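Local atomic coordinates of aminotransferase, class I (Staphylococcus aureus, PDB entry 2O1B), a protein that probably transfers amino groups between amino acids such as aspartate and 2-oxo acids, using pyridoxal-5'-phosphate as cofactor, as a class I aminotransferase. Residues A[134-139]-A[181-187]; A[242-246]-A[268-272]; A[316-320]-A[331-335]; A[356-362]-A[395-399]. All blocks are in the same frame, centred on the assembly; numbering follows the deposited sequence.

Contacts 1 and 2 belong to the large, cofactor-binding part of the fold and both reach its seven-stranded mixed sheet; they touch where Leu-184 CD1 meets Met-271 CE at 4.0 Å. Contacts 3 and 4 lie toward the smaller C-terminal part and meet through Phe-319 CZ and Leu-396 CD1, 3.6 Å apart. Most touching residues are buried in all four, with one exposed residue apiece: Lys-181, Asp-243, His-332 and Glu-398. Contact 1 depends on parallel-strand backbone bonds and contact 2 on a single backbone bond beside apolar side chains. In contact 3 charged helix side chains hold a loop backbone, whereas contact 4 combines a surface salt bridge with a leucine and isoleucine core.

Contact 1. Residues A[134-139]-A[181-187]; sequences DYVLLP and KTKLIYL
Tyr-135 and Lys-181 both carry CG anti to the carbonyl carbon (chi1 -75° and -70°), and the lysine chain is extended beyond it, so the two side chains run alongside each other in the same direction. Lys-181 CB makes a CH-pi contact 4.1 Å from the Tyr-135 ring centroid, over one face, while Lys-181 CD lies 3.9 Å from Tyr-135 CZ. At the same end Lys-183 bends across Asp-134 in a long salt bridge, NZ to OD2 3.6 Å; Asp-134 OD1 is bonded to Asn-131 N.

The backbones form a parallel pair with a beta bulge between Tyr-135 and Val-136. Lys-183 N donates to Tyr-135 O, Leu-137 N to Leu-184 O (2.9 Å), and Tyr-186 N to Leu-137 O (3.0 Å). Val-136 CG1 meets the Tyr-186 ring in plane at its edge. Pro-139 CG sits 3.3 Å from Tyr-186 O, a buried carbonyl oxygen with no polar partner in the model.

Leu-184 and Tyr-186 face helix 118-129, where the tyrosine hydroxyl is bonded to the backbone O of Leu-122, a residue of the PLP pocket. The pair lies inside the cofactor-binding mixed sheet, between strands 156-161 and 216-220.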
loop_
_atom_site.group_PDB
_atom_site.type_symbol
_atom_site.label_atom_id
_atom_site.label_comp_id
_atom_site.label_asym_id
_atom_site.label_seq_id
_atom_site.Cartn_x
_atom_site.Cartn_y
_atom_site.Cartn_z
ATOM N N ASP A 134 0.026 15.919 -18.622
ATOM C CA ASP A 134 -0.102 14.830 -19.587
ATOM C C ASP A 134 -1.535 14.327 -19.612
ATOM O O ASP A 134 -2.161 14.188 -18.568
ATOM C CB ASP A 134 0.842 13.665 -19.235
ATOM C CG ASP A 134 2.283 13.907 -19.691
ATOM O OD1 ASP A 134 3.111 13.001 -19.468
ATOM O OD2 ASP A 134 2.593 14.981 -20.268
ATOM N N TYR A 135 -2.043 14.037 -20.807
ATOM C CA TYR A 135 -3.393 13.501 -20.960
ATOM C C TYR A 135 -3.416 12.006 -20.746
ATOM O O TYR A 135 -2.506 11.299 -21.171
ATOM C CB TYR A 135 -3.922 13.800 -22.353
ATOM C CG TYR A 135 -4.334 15.225 -22.570
ATOM C CD1 TYR A 135 -3.614 16.282 -22.015
ATOM C CD2 TYR A 135 -5.433 15.525 -23.361
ATOM C CE1 TYR A 135 -3.996 17.616 -22.244
ATOM C CE2 TYR A 135 -5.817 16.839 -23.597
ATOM C CZ TYR A 135 -5.103 17.874 -23.035
ATOM O OH TYR A 135 -5.508 19.167 -23.268
ATOM N N VAL A 136 -4.458 11.534 -20.061
ATOM C CA VAL A 136 -4.668 10.107 -19.854
ATOM C C VAL A 136 -6.095 9.775 -20.298
ATOM O O VAL A 136 -7.061 10.404 -19.833
ATOM C CB VAL A 136 -4.456 9.696 -18.371
ATOM C CG1 VAL A 136 -4.697 8.214 -18.187
ATOM C CG2 VAL A 136 -3.046 10.074 -17.897
ATOM N N LEU A 137 -6.217 8.797 -21.198
ATOM C CA LEU A 137 -7.523 8.338 -21.682
ATOM C C LEU A 137 -8.105 7.277 -20.762
ATOM O O LEU A 137 -7.443 6.290 -20.471
ATOM C CB LEU A 137 -7.414 7.801 -23.108
ATOM C CG LEU A 137 -7.279 8.908 -24.154
ATOM C CD1 LEU A 137 -6.858 8.337 -25.491
ATOM C CD2 LEU A 137 -8.615 9.630 -24.288
ATOM N N LEU A 138 -9.346 7.513 -20.321
ATOM C CA LEU A 138 -10.063 6.646 -19.389
ATOM C C LEU A 138 -11.373 6.103 -19.994
ATOM O O LEU A 138 -12.203 6.883 -20.463
ATOM C CB LEU A 138 -10.374 7.441 -18.109
ATOM C CG LEU A 138 -9.443 7.356 -16.883
ATOM C CD1 LEU A 138 -7.991 6.984 -17.164
ATOM C CD2 LEU A 138 -9.517 8.561 -15.979
ATOM N N PRO A 139 -11.578 4.767 -19.964
ATOM C CA PRO A 139 -12.786 4.191 -20.572
ATOM C C PRO A 139 -14.067 4.758 -19.969
ATOM O O PRO A 139 -14.216 4.815 -18.740
ATOM C CB PRO A 139 -12.678 2.695 -20.238
ATOM C CG PRO A 139 -11.262 2.459 -19.971
ATOM C CD PRO A 139 -10.722 3.727 -19.369
ATOM N N LYS A 181 -1.494 14.279 -27.549
ATOM C CA LYS A 181 -1.086 14.704 -26.211
ATOM C C LYS A 181 -1.173 13.584 -25.178
ATOM O O LYS A 181 -0.713 13.755 -24.042
ATOM C CB LYS A 181 -1.919 15.903 -25.743
ATOM C CG LYS A 181 -1.636 17.202 -26.464
ATOM C CD LYS A 181 -2.519 18.301 -25.913
ATOM C CE LYS A 181 -2.537 19.517 -26.835
ATOM N NZ LYS A 181 -3.563 20.499 -26.386
ATOM N N THR A 182 -1.752 12.446 -25.563
ATOM C CA THR A 182 -1.974 11.355 -24.612
ATOM C C THR A 182 -0.713 10.540 -24.334
ATOM O O THR A 182 -0.047 10.050 -25.246
ATOM C CB THR A 182 -3.149 10.436 -25.033
ATOM O OG1 THR A 182 -4.349 11.208 -25.065
ATOM C CG2 THR A 182 -3.344 9.301 -24.028
ATOM N N LYS A 183 -0.409 10.385 -23.055
ATOM C CA LYS A 183 0.775 9.658 -22.645
ATOM C C LYS A 183 0.430 8.315 -22.009
ATOM O O LYS A 183 1.282 7.439 -21.915
ATOM C CB LYS A 183 1.615 10.531 -21.720
ATOM C CG LYS A 183 1.892 11.923 -22.324
ATOM C CD LYS A 183 2.738 11.842 -23.588
ATOM C CE LYS A 183 3.007 13.222 -24.194
ATOM N NZ LYS A 183 4.047 13.980 -23.446
ATOM N N LEU A 184 -0.825 8.160 -21.594
ATOM C CA LEU A 184 -1.285 6.926 -20.979
ATOM C C LEU A 184 -2.750 6.651 -21.314
ATOM O O LEU A 184 -3.569 7.578 -21.405
ATOM C CB LEU A 184 -1.083 6.983 -19.458
ATOM C CG LEU A 184 -1.310 5.718 -18.623
ATOM C CD1 LEU A 184 -0.289 4.623 -18.942
ATOM C CD2 LEU A 184 -1.241 6.078 -17.161
ATOM N N ILE A 185 -3.055 5.366 -21.496
ATOM C CA ILE A 185 -4.401 4.884 -21.780
ATOM C C ILE A 185 -4.725 3.666 -20.921
ATOM O O ILE A 185 -3.982 2.690 -20.911
ATOM C CB ILE A 185 -4.553 4.487 -23.265
ATOM C CG1 ILE A 185 -4.233 5.683 -24.167
ATOM C CG2 ILE A 185 -5.966 3.963 -23.550
ATOM C CD1 ILE A 185 -4.328 5.374 -25.632
ATOM N N TYR A 186 -5.839 3.725 -20.202
ATOM C CA TYR A 186 -6.334 2.535 -19.516
ATOM C C TYR A 186 -7.301 1.784 -20.403
ATOM O O TYR A 186 -8.157 2.389 -21.068
ATOM C CB TYR A 186 -7.027 2.894 -18.208
ATOM C CG TYR A 186 -6.085 3.254 -17.106
ATOM C CD1 TYR A 186 -5.397 4.458 -17.122
ATOM C CD2 TYR A 186 -5.878 2.391 -16.033
ATOM C CE1 TYR A 186 -4.523 4.798 -16.099
ATOM C CE2 TYR A 186 -5.013 2.731 -15.001
ATOM C CZ TYR A 186 -4.340 3.932 -15.042
ATOM O OH TYR A 186 -3.478 4.275 -14.014
ATOM N N LEU A 187 -7.156 0.464 -20.411
ATOM C CA LEU A 187 -8.103 -0.404 -21.081
ATOM C C LEU A 187 -8.487 -1.474 -20.078
ATOM O O LEU A 187 -7.700 -1.801 -19.200
ATOM C CB LEU A 187 -7.490 -1.021 -22.345
ATOM C CG LEU A 187 -7.201 -0.038 -23.502
ATOM C CD1 LEU A 187 -6.538 -0.726 -24.673
ATOM C CD2 LEU A 187 -8.478 0.694 -23.960
HETATM O O HOH W 1 0.507 15.627 -22.877
#

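Contact 2. Residues A[242-246]-A[268-272]; sequences KDVAI and NKDMI
Ile-246 CG2 meets two residues from the first turn of helix 269-282, lying 3.6 Å from Ile-272 CD1 and 3.7 Å from Met-271 CB. Its other branch is also engaged: Met-271, modelled as selenomethionine, bends at its last torsion (chi3 77°) and brings CE to 3.8 Å from Ile-246 CG1. The isoleucine has CG1 between the backbone N and the carbonyl carbon (chi1 55°), which directs CG1 to the selenomethionine methyl and CG2 to the helix. The SE atom itself lies 3.9 Å from Val-244 O, a van der Waals approach.

Next to this apolar cluster is the one clear hydrogen bond across the contact. Asn-268 N donates to Ala-245 O at 2.9 Å; the bond is nearly straight at the hydrogen, although the donor is tilted out of the carbonyl plane. Asn-268 CA also comes within 3.2 Å of Lys-242 O in a CA-H...O contact. Asn-268 occupies the N-cap position, and its own carbonyl oxygen accepts from Ile-272 N at 2.9 Å, closing the first helical turn.

Further out, strands 245-250 and 263-267 are antiparallel neighbours in the mixed sheet, and helix 269-282 follows directly from the second. Ile-246 is backbone-bonded to Ile-217 and His-219, and Lys-242 NZ is taken by Glu-111 and Thr-105. Val-125 of helix 118-129 also packs on Ile-246, and Val-218 on Met-271.

Chemically, one main-chain bond sets the helix start against the beginning of strand 245-250, while apolar contacts of Ile-246 with Met-271 and Ile-272, without any charged pair across the two segments, pack the first helical turn on the strand.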
loop_
_atom_site.group_PDB
_atom_site.type_symbol
_atom_site.label_atom_id
_atom_site.label_comp_id
_atom_site.label_asym_id
_atom_site.label_seq_id
_atom_site.Cartn_x
_atom_site.Cartn_y
_atom_site.Cartn_z
ATOM N N LYS A 242 4.290 -5.978 -25.349
ATOM C CA LYS A 242 5.197 -5.522 -24.299
ATOM C C LYS A 242 5.925 -4.225 -24.647
ATOM O O LYS A 242 6.485 -3.577 -23.764
ATOM C CB LYS A 242 6.207 -6.616 -23.937
ATOM C CG LYS A 242 5.573 -7.854 -23.311
ATOM C CD LYS A 242 6.606 -8.776 -22.656
ATOM C CE LYS A 242 7.653 -9.266 -23.643
ATOM N NZ LYS A 242 8.663 -10.128 -22.955
ATOM N N ASP A 243 5.922 -3.849 -25.922
ATOM C CA ASP A 243 6.560 -2.606 -26.359
ATOM C C ASP A 243 5.763 -1.380 -25.954
ATOM O O ASP A 243 6.308 -0.282 -25.846
ATOM C CB ASP A 243 6.710 -2.587 -27.874
ATOM C CG ASP A 243 7.736 -3.574 -28.385
ATOM O OD1 ASP A 243 8.314 -4.353 -27.595
ATOM O OD2 ASP A 243 7.957 -3.568 -29.608
ATOM N N VAL A 244 4.461 -1.562 -25.761
ATOM C CA VAL A 244 3.572 -0.429 -25.475
ATOM C C VAL A 244 2.865 -0.533 -24.128
ATOM O O VAL A 244 2.448 0.482 -23.577
ATOM C CB VAL A 244 2.478 -0.244 -26.556
ATOM C CG1 VAL A 244 3.087 -0.045 -27.936
ATOM C CG2 VAL A 244 1.504 -1.428 -26.543
ATOM N N ALA A 245 2.724 -1.750 -23.613
ATOM C CA ALA A 245 1.789 -2.003 -22.521
ATOM C C ALA A 245 2.320 -2.807 -21.340
ATOM O O ALA A 245 3.272 -3.593 -21.465
ATOM C CB ALA A 245 0.534 -2.687 -23.061
ATOM N N ILE A 246 1.674 -2.595 -20.192
ATOM C CA ILE A 246 1.722 -3.547 -19.081
ATOM C C ILE A 246 0.320 -4.071 -18.873
ATOM O O ILE A 246 -0.662 -3.416 -19.232
ATOM C CB ILE A 246 2.220 -2.923 -17.742
ATOM C CG1 ILE A 246 1.386 -1.693 -17.353
ATOM C CG2 ILE A 246 3.708 -2.611 -17.815
ATOM C CD1 ILE A 246 1.655 -1.176 -15.922
ATOM N N ASN A 268 5.845 -4.315 -20.246
ATOM C CA ASN A 268 6.828 -3.283 -20.637
ATOM C C ASN A 268 7.872 -3.015 -19.570
ATOM O O ASN A 268 7.520 -2.568 -18.478
ATOM C CB ASN A 268 6.138 -1.959 -20.974
ATOM C CG ASN A 268 7.086 -0.959 -21.636
ATOM O OD1 ASN A 268 7.375 -1.056 -22.831
ATOM N ND2 ASN A 268 7.579 -0.001 -20.859
ATOM N N LYS A 269 9.149 -3.264 -19.885
ATOM C CA LYS A 269 10.223 -3.148 -18.875
ATOM C C LYS A 269 10.301 -1.756 -18.227
ATOM O O LYS A 269 10.409 -1.644 -16.999
ATOM C CB LYS A 269 11.589 -3.574 -19.435
ATOM C CG LYS A 269 12.789 -3.249 -18.518
ATOM C CD LYS A 269 14.018 -4.067 -18.879
ATOM C CE LYS A 269 15.333 -3.294 -18.767
ATOM N NZ LYS A 269 15.288 -2.062 -17.927
ATOM N N ASP A 270 10.252 -0.711 -19.049
ATOM C CA ASP A 270 10.350 0.667 -18.551
ATOM C C ASP A 270 9.252 0.968 -17.529
ATOM O O ASP A 270 9.520 1.514 -16.451
ATOM C CB ASP A 270 10.296 1.683 -19.707
ATOM C CG ASP A 270 11.577 1.723 -20.517
ATOM O OD1 ASP A 270 12.596 1.139 -20.075
ATOM O OD2 ASP A 270 11.572 2.361 -21.600
HETATM N N MSE A 271 8.023 0.600 -17.870
HETATM C CA MSE A 271 6.883 0.822 -16.993
HETATM C C MSE A 271 6.969 -0.021 -15.736
HETATM O O MSE A 271 6.667 0.461 -14.647
HETATM C CB MSE A 271 5.573 0.533 -17.727
HETATM C CG MSE A 271 5.343 1.463 -18.899
HETATM SE SE MSE A 271 3.764 0.998 -19.916
HETATM C CE MSE A 271 2.454 1.721 -18.687
ATOM N N ILE A 272 7.364 -1.282 -15.885
ATOM C CA ILE A 272 7.536 -2.145 -14.724
ATOM C C ILE A 272 8.629 -1.595 -13.794
ATOM O O ILE A 272 8.457 -1.553 -12.573
ATOM C CB ILE A 272 7.835 -3.596 -15.149
ATOM C CG1 ILE A 272 6.606 -4.208 -15.852
ATOM C CG2 ILE A 272 8.293 -4.444 -13.960
ATOM C CD1 ILE A 272 5.325 -4.213 -15.007
#

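Contact 3. Residues A[316-320]-A[331-335]; sequences RDRFE and VHAKG
Arg-316 and Glu-320, one turn apart on helix 302-325, reach the same residue of the following loop, Ala-333, from different rotamers. In Arg-316, CG stands opposite the backbone N (chi1 179°) and the chain then bends at chi3 (56°), turning the guanidinium edge toward the loop. NH1 donates to Ala-333 O at 2.8 Å, with an N-H...O angle of 165°, nearly along the C=O axis; the acceptor lies almost exactly in the guanidinium plane. Glu-320 does the reverse: CG lies beside its backbone N, and the remaining chain is extended, carrying OE1 straight to the amide. Ala-333 N donates to its syn lone pair at 2.9 Å.

The alanine methyl rests against both chains, with CB 3.9 Å from Arg-316 CD and 3.6 Å from Glu-320 OE1. Asp-317 steadies the guanidinium from the helix side through a salt bridge, Arg-316 NH2 to OD2 2.8 Å, again on a syn lone pair but tilted from the guanidinium plane; the companion bond from NE is weak. The His-332 ring lies oblique to the guanidinium, but its modelled orientation and its approach to the Glu-320 carboxylate are doubtful.

The contact ties helix 302-325 to the loop between strands 330-331 and 338-342 of the C-terminal antiparallel sheet. Phe-228 packs on Arg-316 and Val-339 on Glu-320, while Lys-334 is bonded through its backbone to Gly-195 and Phe-228.

Both polar backbone atoms of Ala-333 are thus satisfied by charged side chains of opposite sign, tying its N-H and its C=O to the helix. The Asp-317 bridge probably offsets the charge of the buried arginine.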
loop_
_atom_site.group_PDB
_atom_site.type_symbol
_atom_site.label_atom_id
_atom_site.label_comp_id
_atom_site.label_asym_id
_atom_site.label_seq_id
_atom_site.Cartn_x
_atom_site.Cartn_y
_atom_site.Cartn_z
ATOM N N ARG A 316 -25.241 -15.953 -15.324
ATOM C CA ARG A 316 -25.564 -14.948 -16.341
ATOM C C ARG A 316 -26.686 -15.431 -17.260
ATOM O O ARG A 316 -27.622 -14.681 -17.560
ATOM C CB ARG A 316 -24.322 -14.622 -17.174
ATOM C CG ARG A 316 -24.550 -13.601 -18.280
ATOM C CD ARG A 316 -23.597 -13.809 -19.447
ATOM N NE ARG A 316 -23.662 -15.164 -20.012
ATOM C CZ ARG A 316 -23.085 -15.542 -21.155
ATOM N NH1 ARG A 316 -22.395 -14.669 -21.891
ATOM N NH2 ARG A 316 -23.193 -16.798 -21.561
ATOM N N ASP A 317 -26.585 -16.684 -17.708
ATOM C CA ASP A 317 -27.567 -17.267 -18.628
ATOM C C ASP A 317 -28.981 -17.248 -18.051
ATOM O O ASP A 317 -29.939 -16.915 -18.749
ATOM C CB ASP A 317 -27.177 -18.705 -19.003
ATOM C CG ASP A 317 -25.933 -18.770 -19.875
ATOM O OD1 ASP A 317 -25.337 -19.863 -19.994
ATOM O OD2 ASP A 317 -25.548 -17.726 -20.435
ATOM N N ARG A 318 -29.090 -17.608 -16.776
ATOM C CA ARG A 318 -30.357 -17.664 -16.072
ATOM C C ARG A 318 -30.929 -16.274 -15.841
ATOM O O ARG A 318 -32.129 -16.053 -16.015
ATOM C CB ARG A 318 -30.188 -18.395 -14.739
ATOM C CG ARG A 318 -29.998 -19.885 -14.892
ATOM C CD ARG A 318 -29.354 -20.506 -13.657
ATOM N NE ARG A 318 -30.184 -20.383 -12.458
ATOM C CZ ARG A 318 -31.307 -21.063 -12.240
ATOM N NH1 ARG A 318 -31.769 -21.920 -13.148
ATOM N NH2 ARG A 318 -31.980 -20.882 -11.111
ATOM N N PHE A 319 -30.065 -15.338 -15.465
ATOM C CA PHE A 319 -30.509 -13.997 -15.131
ATOM C C PHE A 319 -30.913 -13.217 -16.371
ATOM O O PHE A 319 -31.944 -12.538 -16.372
ATOM C CB PHE A 319 -29.422 -13.257 -14.367
ATOM C CG PHE A 319 -29.900 -12.012 -13.690
ATOM C CD1 PHE A 319 -30.567 -12.084 -12.474
ATOM C CD2 PHE A 319 -29.676 -10.765 -14.259
ATOM C CE1 PHE A 319 -31.009 -10.929 -11.841
ATOM C CE2 PHE A 319 -30.113 -9.610 -13.631
ATOM C CZ PHE A 319 -30.777 -9.689 -12.423
ATOM N N GLU A 320 -30.106 -13.318 -17.420
ATOM C CA GLU A 320 -30.399 -12.648 -18.680
ATOM C C GLU A 320 -31.600 -13.268 -19.409
ATOM O O GLU A 320 -32.268 -12.588 -20.193
ATOM C CB GLU A 320 -29.169 -12.634 -19.582
ATOM C CG GLU A 320 -28.021 -11.755 -19.079
ATOM C CD GLU A 320 -26.929 -11.564 -20.120
ATOM O OE1 GLU A 320 -25.954 -10.837 -19.836
ATOM O OE2 GLU A 320 -27.043 -12.146 -21.222
ATOM N N VAL A 331 -27.449 -4.937 -21.795
ATOM C CA VAL A 331 -26.328 -5.272 -22.663
ATOM C C VAL A 331 -25.816 -6.647 -22.223
ATOM O O VAL A 331 -25.404 -6.831 -21.075
ATOM C CB VAL A 331 -25.236 -4.175 -22.629
ATOM C CG1 VAL A 331 -23.974 -4.615 -23.354
ATOM C CG2 VAL A 331 -25.780 -2.886 -23.237
ATOM N N HIS A 332 -25.903 -7.617 -23.130
ATOM C CA HIS A 332 -25.431 -8.983 -22.879
ATOM C C HIS A 332 -23.982 -8.953 -22.376
ATOM O O HIS A 332 -23.126 -8.285 -22.970
ATOM C CB HIS A 332 -25.576 -9.822 -24.167
ATOM C CG HIS A 332 -25.025 -11.212 -24.071
ATOM N ND1 HIS A 332 -23.991 -11.653 -24.871
ATOM C CD2 HIS A 332 -25.374 -12.263 -23.293
ATOM C CE1 HIS A 332 -23.721 -12.914 -24.579
ATOM N NE2 HIS A 332 -24.546 -13.308 -23.624
ATOM N N ALA A 333 -23.732 -9.654 -21.266
ATOM C CA ALA A 333 -22.415 -9.730 -20.646
ATOM C C ALA A 333 -21.575 -10.818 -21.301
ATOM O O ALA A 333 -22.036 -11.942 -21.479
ATOM C CB ALA A 333 -22.549 -10.033 -19.163
ATOM N N LYS A 334 -20.333 -10.489 -21.638
ATOM C CA LYS A 334 -19.463 -11.456 -22.322
ATOM C C LYS A 334 -18.384 -11.991 -21.389
ATOM O O LYS A 334 -17.779 -13.033 -21.642
ATOM C CB LYS A 334 -18.824 -10.818 -23.548
ATOM C CG LYS A 334 -19.816 -10.200 -24.545
ATOM C CD LYS A 334 -19.071 -9.682 -25.762
ATOM C CE LYS A 334 -19.860 -8.633 -26.509
ATOM N NZ LYS A 334 -18.973 -8.101 -27.570
ATOM N N GLY A 335 -18.149 -11.250 -20.315
ATOM C CA GLY A 335 -17.244 -11.654 -19.247
ATOM C C GLY A 335 -17.471 -10.838 -17.984
ATOM O O GLY A 335 -18.365 -9.981 -17.931
#

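Contact 4. Residues A[356-362]-A[395-399]; sequences LVQEKSI and RLTEL
The C-terminal ends of helices 349-360 and 388-397 meet here, in the small C-terminal part of a fold type I aminotransferase. Lys-360 and Glu-398 form the more exposed, charged side. Their side chains lie roughly perpendicular, and Lys-360 NZ reaches Glu-398 OE1 at 2.7 Å from above the carboxylate plane (62° out of it). A bend at the second torsion of the lysine (chi2 -73°) turns its chain toward segment 395-399, where CE lies 3.6 Å from Leu-399 CD2 as the two side chains run antiparallel past one another.

Beneath this salt bridge is an aliphatic core. Leu-356 CD2 touches Leu-399 CD1 at 3.5 Å and Leu-396 CD2 at 3.7 Å. Ile-362 CD1 enters next to them, 3.8 Å from Leu-396 CG and 3.7 Å from Arg-395 CB, so the arginine contributes its hydrocarbon part to the core. The far end of its extended chain spans the helix terminus, where NH1 makes a short but strongly bent, weak hydrogen bond to Lys-360 O (2.7 Å, 124°). Ser-361, with positive phi, turns the chain out of the helix there.

Around this contact, Arg-395 is held more firmly by Glu-391 of its own helix and by Pro-48 O, and Ser-361 OG by Leu-47 O. Leu-47 and Pro-48 thus lie beside the end of helix 349-360, and strand 362-363, starting at Ile-362, pairs in parallel with strand 50-51.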
loop_
_atom_site.group_PDB
_atom_site.type_symbol
_atom_site.label_atom_id
_atom_site.label_comp_id
_atom_site.label_asym_id
_atom_site.label_seq_id
_atom_site.Cartn_x
_atom_site.Cartn_y
_atom_site.Cartn_z
ATOM N N LEU A 356 -34.955 1.242 -6.825
ATOM C CA LEU A 356 -34.760 -0.185 -6.555
ATOM C C LEU A 356 -34.515 -0.512 -5.071
ATOM O O LEU A 356 -35.042 -1.503 -4.552
ATOM C CB LEU A 356 -33.643 -0.759 -7.438
ATOM C CG LEU A 356 -33.898 -0.903 -8.947
ATOM C CD1 LEU A 356 -32.627 -1.305 -9.685
ATOM C CD2 LEU A 356 -34.985 -1.920 -9.208
ATOM N N VAL A 357 -33.729 0.316 -4.385
ATOM C CA VAL A 357 -33.472 0.098 -2.949
ATOM C C VAL A 357 -34.715 0.390 -2.101
ATOM O O VAL A 357 -35.064 -0.400 -1.212
ATOM C CB VAL A 357 -32.189 0.842 -2.426
ATOM C CG1 VAL A 357 -32.266 2.342 -2.657
ATOM C CG2 VAL A 357 -31.971 0.561 -0.952
ATOM N N GLN A 358 -35.386 1.505 -2.402
ATOM C CA GLN A 358 -36.605 1.930 -1.699
ATOM C C GLN A 358 -37.777 0.974 -1.913
ATOM O O GLN A 358 -38.377 0.493 -0.950
ATOM C CB GLN A 358 -37.044 3.320 -2.165
ATOM C CG GLN A 358 -36.307 4.499 -1.542
ATOM C CD GLN A 358 -36.969 5.842 -1.880
ATOM O OE1 GLN A 358 -38.196 5.933 -2.037
ATOM N NE2 GLN A 358 -36.155 6.892 -1.989
ATOM N N GLU A 359 -38.113 0.724 -3.176
ATOM C CA GLU A 359 -39.298 -0.063 -3.522
ATOM C C GLU A 359 -39.029 -1.561 -3.529
ATOM O O GLU A 359 -39.837 -2.333 -3.028
ATOM C CB GLU A 359 -39.888 0.368 -4.876
ATOM C CG GLU A 359 -40.024 1.884 -5.087
ATOM C CD GLU A 359 -40.912 2.577 -4.067
ATOM O OE1 GLU A 359 -41.921 1.976 -3.626
ATOM O OE2 GLU A 359 -40.601 3.740 -3.716
ATOM N N LYS A 360 -37.894 -1.964 -4.087
ATOM C CA LYS A 360 -37.620 -3.380 -4.347
ATOM C C LYS A 360 -36.555 -4.020 -3.448
ATOM O O LYS A 360 -36.288 -5.222 -3.560
ATOM C CB LYS A 360 -37.261 -3.582 -5.824
ATOM C CG LYS A 360 -38.431 -3.317 -6.773
ATOM C CD LYS A 360 -39.457 -4.431 -6.687
ATOM C CE LYS A 360 -40.652 -4.168 -7.578
ATOM N NZ LYS A 360 -41.466 -5.403 -7.752
ATOM N N SER A 361 -35.965 -3.222 -2.556
ATOM C CA SER A 361 -34.851 -3.663 -1.694
ATOM C C SER A 361 -33.730 -4.356 -2.474
ATOM O O SER A 361 -33.148 -5.339 -2.011
ATOM C CB SER A 361 -35.350 -4.547 -0.542
ATOM O OG SER A 361 -36.151 -3.807 0.366
ATOM N N ILE A 362 -33.451 -3.839 -3.670
ATOM C CA ILE A 362 -32.322 -4.285 -4.485
ATOM C C ILE A 362 -31.290 -3.169 -4.559
ATOM O O ILE A 362 -31.574 -2.078 -5.059
ATOM C CB ILE A 362 -32.753 -4.690 -5.923
ATOM C CG1 ILE A 362 -33.673 -5.905 -5.894
ATOM C CG2 ILE A 362 -31.532 -4.984 -6.791
ATOM C CD1 ILE A 362 -34.255 -6.266 -7.246
ATOM N N ARG A 395 -38.125 -10.048 -9.010
ATOM C CA ARG A 395 -38.358 -8.682 -8.533
ATOM C C ARG A 395 -38.226 -7.677 -9.676
ATOM O O ARG A 395 -39.091 -6.821 -9.860
ATOM C CB ARG A 395 -37.386 -8.310 -7.405
ATOM C CG ARG A 395 -37.705 -8.938 -6.057
ATOM C CD ARG A 395 -36.886 -8.280 -4.959
ATOM N NE ARG A 395 -36.925 -9.047 -3.716
ATOM C CZ ARG A 395 -36.265 -8.719 -2.610
ATOM N NH1 ARG A 395 -35.508 -7.627 -2.573
ATOM N NH2 ARG A 395 -36.356 -9.490 -1.536
ATOM N N LEU A 396 -37.144 -7.810 -10.443
ATOM C CA LEU A 396 -36.839 -6.921 -11.565
ATOM C C LEU A 396 -37.790 -7.031 -12.761
ATOM O O LEU A 396 -38.133 -6.019 -13.378
ATOM C CB LEU A 396 -35.398 -7.140 -12.022
ATOM C CG LEU A 396 -34.347 -6.553 -11.081
ATOM C CD1 LEU A 396 -32.971 -7.069 -11.441
ATOM C CD2 LEU A 396 -34.388 -5.032 -11.139
ATOM N N THR A 397 -38.213 -8.254 -13.081
ATOM C CA THR A 397 -39.136 -8.495 -14.204
ATOM C C THR A 397 -40.523 -7.886 -13.968
ATOM O O THR A 397 -41.224 -7.530 -14.917
ATOM C CB THR A 397 -39.275 -9.998 -14.531
ATOM O OG1 THR A 397 -39.695 -10.708 -13.363
ATOM C CG2 THR A 397 -37.960 -10.565 -15.012
ATOM N N GLU A 398 -40.910 -7.771 -12.698
ATOM C CA GLU A 398 -42.137 -7.079 -12.304
ATOM C C GLU A 398 -42.142 -5.623 -12.794
ATOM O O GLU A 398 -43.203 -5.010 -12.939
ATOM C CB GLU A 398 -42.302 -7.142 -10.780
ATOM C CG GLU A 398 -43.694 -6.786 -10.256
ATOM C CD GLU A 398 -43.884 -5.293 -9.961
ATOM O OE1 GLU A 398 -42.883 -4.548 -9.901
ATOM O OE2 GLU A 398 -45.037 -4.866 -9.776
ATOM N N LEU A 399 -40.954 -5.088 -13.065
ATOM C CA LEU A 399 -40.801 -3.690 -13.467
ATOM C C LEU A 399 -40.842 -3.491 -14.981
ATOM O O LEU A 399 -40.586 -2.391 -15.473
ATOM C CB LEU A 399 -39.510 -3.107 -12.882
ATOM C CG LEU A 399 -39.343 -3.174 -11.359
ATOM C CD1 LEU A 399 -37.925 -2.782 -10.969
ATOM C CD2 LEU A 399 -40.379 -2.288 -10.664
#